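Side-chain contacts in SnoaL-like domain-containing protein (Catenulispora acidiphila, PDB 4H3U), which is of unknown function but adopts a ketosteroid isomerase-like fold of the SnoaL family and may take part in trimethylamine metabolism: residues A[125-129]-A[130-134]; A[76-79]-A[80-84]. All blocks are in the same frame, centred on the assembly; numbering follows the deposited sequence. Where two conformers were deposited one is given.

Both contacts are local, each made within one continuous run of chain, and each marks a place where that chain changes course against the same mixed sheet. Contact 2 comes first in sequence, where helix 68-81 gives way to strand 82-95, an outermost strand of the sheet within this chain; contact 1 is the turn and bulge of the hairpin 116-127/130-138. Their centres lie 24 Å apart, on opposite sides of the chain's centre, and their nearest atoms are about 11 Å apart. A bound cadmium ion lies about 5 Å, and an acetate about 4 Å, from the side chain of R125; the side chain of I82 is about 11 Å from a different cadmium ion.

Contact 1. Residues A[125-129]-A[130-134]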
# COMPACT_ATOMS: atom_id res chain seq x y z
N ARG A 125 -7.32 -11.84 1.60
CA ARG A 125 -8.64 -12.46 1.53
C ARG A 125 -8.45 -13.88 2.01
O ARG A 125 -7.50 -14.55 1.62
CB ARG A 125 -9.22 -12.42 0.16
CG ARG A 125 -10.67 -12.86 0.13
CD ARG A 125 -11.31 -12.68 -1.24
NE ARG A 125 -11.10 -11.29 -1.64
CZ ARG A 125 -10.22 -10.84 -2.53
NH1 ARG A 125 -10.10 -9.53 -2.67
NH2 ARG A 125 -9.47 -11.65 -3.29
N THR A 126 -9.36 -14.34 2.86
CA THR A 126 -9.24 -15.68 3.49
C THR A 126 -10.49 -16.52 3.26
O THR A 126 -11.56 -16.02 2.88
CB THR A 126 -9.06 -15.57 5.01
OG1 THR A 126 -10.23 -14.95 5.60
CG2 THR A 126 -7.81 -14.75 5.31
N ARG A 127 -10.33 -17.81 3.52
CA ARG A 127 -11.41 -18.81 3.47
C ARG A 127 -11.09 -19.71 4.67
O ARG A 127 -10.21 -20.58 4.60
CB ARG A 127 -11.40 -19.56 2.14
CG ARG A 127 -12.50 -20.62 1.94
CD ARG A 127 -12.07 -21.56 0.81
NE ARG A 127 -11.88 -20.85 -0.46
CZ ARG A 127 -11.09 -21.26 -1.46
NH1 ARG A 127 -10.28 -22.31 -1.32
NH2 ARG A 127 -11.01 -20.54 -2.57
N GLY A 128 -11.77 -19.49 5.79
CA GLY A 128 -11.41 -20.21 7.00
C GLY A 128 -10.03 -19.72 7.37
O GLY A 128 -9.80 -18.49 7.35
N GLU A 129 -9.10 -20.65 7.63
CA GLU A 129 -7.72 -20.33 7.91
C GLU A 129 -6.85 -20.06 6.67
O GLU A 129 -5.85 -19.39 6.81
CB GLU A 129 -7.04 -21.46 8.66
CG GLU A 129 -7.65 -21.83 9.99
CD GLU A 129 -6.59 -22.39 10.91
OE1 GLU A 129 -5.46 -21.95 10.75
OE2 GLU A 129 -6.87 -23.15 11.86
N GLU A 130 -7.26 -20.51 5.47
CA GLU A 130 -6.46 -20.35 4.23
C GLU A 130 -6.54 -18.95 3.65
O GLU A 130 -7.58 -18.32 3.62
CB GLU A 130 -6.99 -21.24 3.09
CG GLU A 130 -6.89 -22.74 3.25
CD GLU A 130 -7.00 -23.43 1.91
OE1 GLU A 130 -8.01 -23.33 1.21
OE2 GLU A 130 -6.06 -24.14 1.58
N ILE A 131 -5.41 -18.51 3.11
CA ILE A 131 -5.30 -17.25 2.39
C ILE A 131 -5.53 -17.51 0.90
O ILE A 131 -4.85 -18.34 0.30
CB ILE A 131 -3.96 -16.56 2.60
CG1 ILE A 131 -3.67 -16.36 4.09
CG2 ILE A 131 -3.95 -15.26 1.82
CD1 ILE A 131 -2.28 -15.86 4.40
N THR A 132 -6.52 -16.83 0.32
CA THR A 132 -6.77 -16.92 -1.10
C THR A 132 -6.06 -15.82 -1.89
O THR A 132 -5.77 -16.00 -3.07
CB THR A 132 -8.27 -16.95 -1.43
OG1 THR A 132 -8.87 -15.72 -1.05
CG2 THR A 132 -8.94 -18.08 -0.69
N SER A 133 -5.83 -14.68 -1.25
CA SER A 133 -5.14 -13.55 -1.88
C SER A 133 -4.33 -12.77 -0.85
O SER A 133 -4.79 -12.52 0.25
CB SER A 133 -6.18 -12.59 -2.53
OG SER A 133 -5.59 -11.38 -2.97
N ASP A 134 -3.10 -12.41 -1.23
CA ASP A 134 -2.28 -11.49 -0.46
C ASP A 134 -1.80 -10.41 -1.45
O ASP A 134 -1.27 -10.74 -2.52
CB ASP A 134 -1.07 -12.24 0.13
CG ASP A 134 -0.12 -11.39 0.96
OD1 ASP A 134 0.27 -10.30 0.41
OD2 ASP A 134 0.29 -11.82 2.03
O HOH W 1 -9.08 -14.42 -3.52
O HOH W 2 -10.26 -23.13 3.18
O HOH W 3 -9.50 -25.38 -0.28
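R125 meets T132 and S133 through both backbone and side chain. Its N gives a hydrogen bond to S133 O (2.9 Å), while its O takes one from T132 N at 2.8 Å and a weak one from S133 N. With CG anti to the backbone N (chi1 -171°), the arginine passes obliquely across T132, and its NH2 comes to 3.5 Å from S133 CB. A water in the plane of the guanidinium, at its edge, accepts from NH2 and is hydrogen-bonded to T132 OG1. Shortened to an alanine here, the residue would probably leave that water without its NH2 donor and T132 OG1 without the arm lying against it. Arginine suits the place because its aliphatic arm can cover a threonine while its head stays hydrated, near a bound acetate and the like-charged K91 of the second subunit.

T126 and I131, a non-hydrogen-bonded pair, lie on the other face of the hairpin, and T126 CA makes a CA-H...O contact with E130 O. The T126 hydroxyl bonds to R94, whereas I131 packs on L124 and F50. R125 pairs with S133 but T126 with I131, so T132 and S133 both face R125: a classic beta bulge, R125 preceding and the other two following the type II' turn R127-E130.

R127 N donates to E130 O in its carbonyl plane, and R127 O receives E130 N from above. Their side chains lie side by side, pointing the same way, and R127 NH1 forms a salt bridge with E130 OE1 (3.5 Å), the two planes 55° apart. T132 CG2 sits 3.6 Å above the R127 guanidinium plane, over one face and offset toward its rim. Two waters donate to OE1, one also to R127 O.

G128 has the positive phi of this turn, suiting a residue without a side chain.

Contact 2. Residues A[76-79]-A[80-84]; sequences ARTD and AMIEN
T78 O receives I82 N at 2.8 Å, nearly along the C=O axis, just where the backbone becomes extended after the helix, while A80 N to A76 O (3.0 Å) and M81 N to R77 O continue the i to i+4 pattern of the last helical turn. M81 N also makes a weak bond to T78 O, an i to i+3 link at the end of helix 68-81.

One turn apart, T78 and I82 lie side by side, pointing the same way. The methyl CG2 of T78, anti to its own N because chi1 is -63° for OG1, meets I82 CD1 at 4.1 Å, and I82 CB rests on T78 O. The two residues also share a neighbour, Y105 of strand 98-109, and I82 reaches I109 as well. Threonine fits this buried position because its methyl can join the apolar side while OG1 bonds back to W74 O. A beta-branched isoleucine is equally apt where the chain turns extended and begins strand 82-95. A80, by contrast, carries just a methyl: A80 CB lies 3.6 Å from both A76 O and R77 O and so fits close against the helix backbone.

On the polar side, D79 offers OD1 to a water 2.9 Å away that also lies 2.8 Å from I82 O, while K75 forms a salt bridge with the same carboxylate oxygen. The CA-H of D79 points at I82 O. A second water lies between D79 O and E83 OE2, and K110 makes weak bonds to D79 O and A80 O.

Carbonyls near the end of the helix thus meet water and the lysine K110, and the positive charge there would probably ease the partial negative charge that gathers at a helix C-terminus.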
# COMPACT_ATOMS: atom_id res chain seq x y z
N ALA A 76 11.75 -17.59 -0.45
CA ALA A 76 13.11 -17.99 -0.74
C ALA A 76 13.88 -16.92 -1.54
O ALA A 76 15.03 -16.61 -1.23
CB ALA A 76 13.16 -19.34 -1.44
N ARG A 77 13.26 -16.36 -2.56
CA ARG A 77 13.87 -15.35 -3.40
C ARG A 77 14.15 -14.08 -2.63
O ARG A 77 15.19 -13.43 -2.81
CB ARG A 77 12.98 -15.07 -4.60
CG ARG A 77 12.90 -16.19 -5.64
CD ARG A 77 11.63 -16.11 -6.54
NE ARG A 77 11.48 -14.83 -7.23
CZ ARG A 77 10.35 -14.41 -7.81
NH1 ARG A 77 9.23 -15.13 -7.70
NH2 ARG A 77 10.33 -13.24 -8.46
N THR A 78 13.21 -13.69 -1.79
CA THR A 78 13.39 -12.51 -0.97
C THR A 78 14.59 -12.72 -0.03
O THR A 78 15.43 -11.83 0.08
CB THR A 78 12.10 -12.19 -0.21
OG1 THR A 78 11.02 -11.88 -1.12
CG2 THR A 78 12.27 -11.01 0.66
N ASP A 79 14.66 -13.87 0.62
CA ASP A 79 15.79 -14.17 1.52
C ASP A 79 17.12 -14.21 0.80
O ASP A 79 18.16 -13.89 1.36
CB ASP A 79 15.59 -15.48 2.26
CG ASP A 79 14.52 -15.42 3.35
OD1 ASP A 79 14.11 -14.31 3.74
OD2 ASP A 79 14.18 -16.51 3.86
N ALA A 80 17.13 -14.70 -0.42
CA ALA A 80 18.37 -14.72 -1.19
C ALA A 80 18.87 -13.31 -1.46
O ALA A 80 20.07 -13.11 -1.54
CB ALA A 80 18.14 -15.45 -2.51
N MSE A 81 18.00 -12.32 -1.59
CA MSE A 81 18.37 -10.94 -1.88
C MSE A 81 18.50 -10.05 -0.67
O MSE A 81 19.26 -9.09 -0.73
CB MSE A 81 17.28 -10.34 -2.80
CG MSE A 81 17.55 -8.92 -3.35
SE MSE A 81 16.10 -8.15 -4.43
CE MSE A 81 15.86 -9.83 -5.47
N ILE A 82 17.84 -10.40 0.43
CA ILE A 82 17.75 -9.56 1.59
C ILE A 82 18.01 -10.34 2.86
O ILE A 82 17.39 -11.36 3.10
CB ILE A 82 16.32 -8.95 1.69
CG1 ILE A 82 15.94 -8.28 0.37
CG2 ILE A 82 16.25 -7.96 2.84
CD1 ILE A 82 14.57 -7.60 0.39
N GLU A 83 19.01 -9.88 3.62
CA GLU A 83 19.33 -10.48 4.87
C GLU A 83 18.38 -9.98 5.98
O GLU A 83 17.90 -8.85 5.96
CB GLU A 83 20.77 -10.06 5.28
CG GLU A 83 21.37 -10.86 6.44
CD GLU A 83 21.87 -12.26 6.03
OE1 GLU A 83 22.59 -12.91 6.80
OE2 GLU A 83 21.48 -12.77 4.94
N ASN A 84 18.14 -10.83 6.97
CA ASN A 84 17.39 -10.46 8.17
C ASN A 84 15.96 -9.94 7.89
O ASN A 84 15.51 -9.03 8.56
CB ASN A 84 18.18 -9.45 9.04
CG ASN A 84 17.60 -9.29 10.41
OD1 ASN A 84 17.25 -10.27 11.07
ND2 ASN A 84 17.43 -8.05 10.83
O HOH W 4 16.16 -12.81 5.14
O HOH W 5 19.08 -14.28 3.99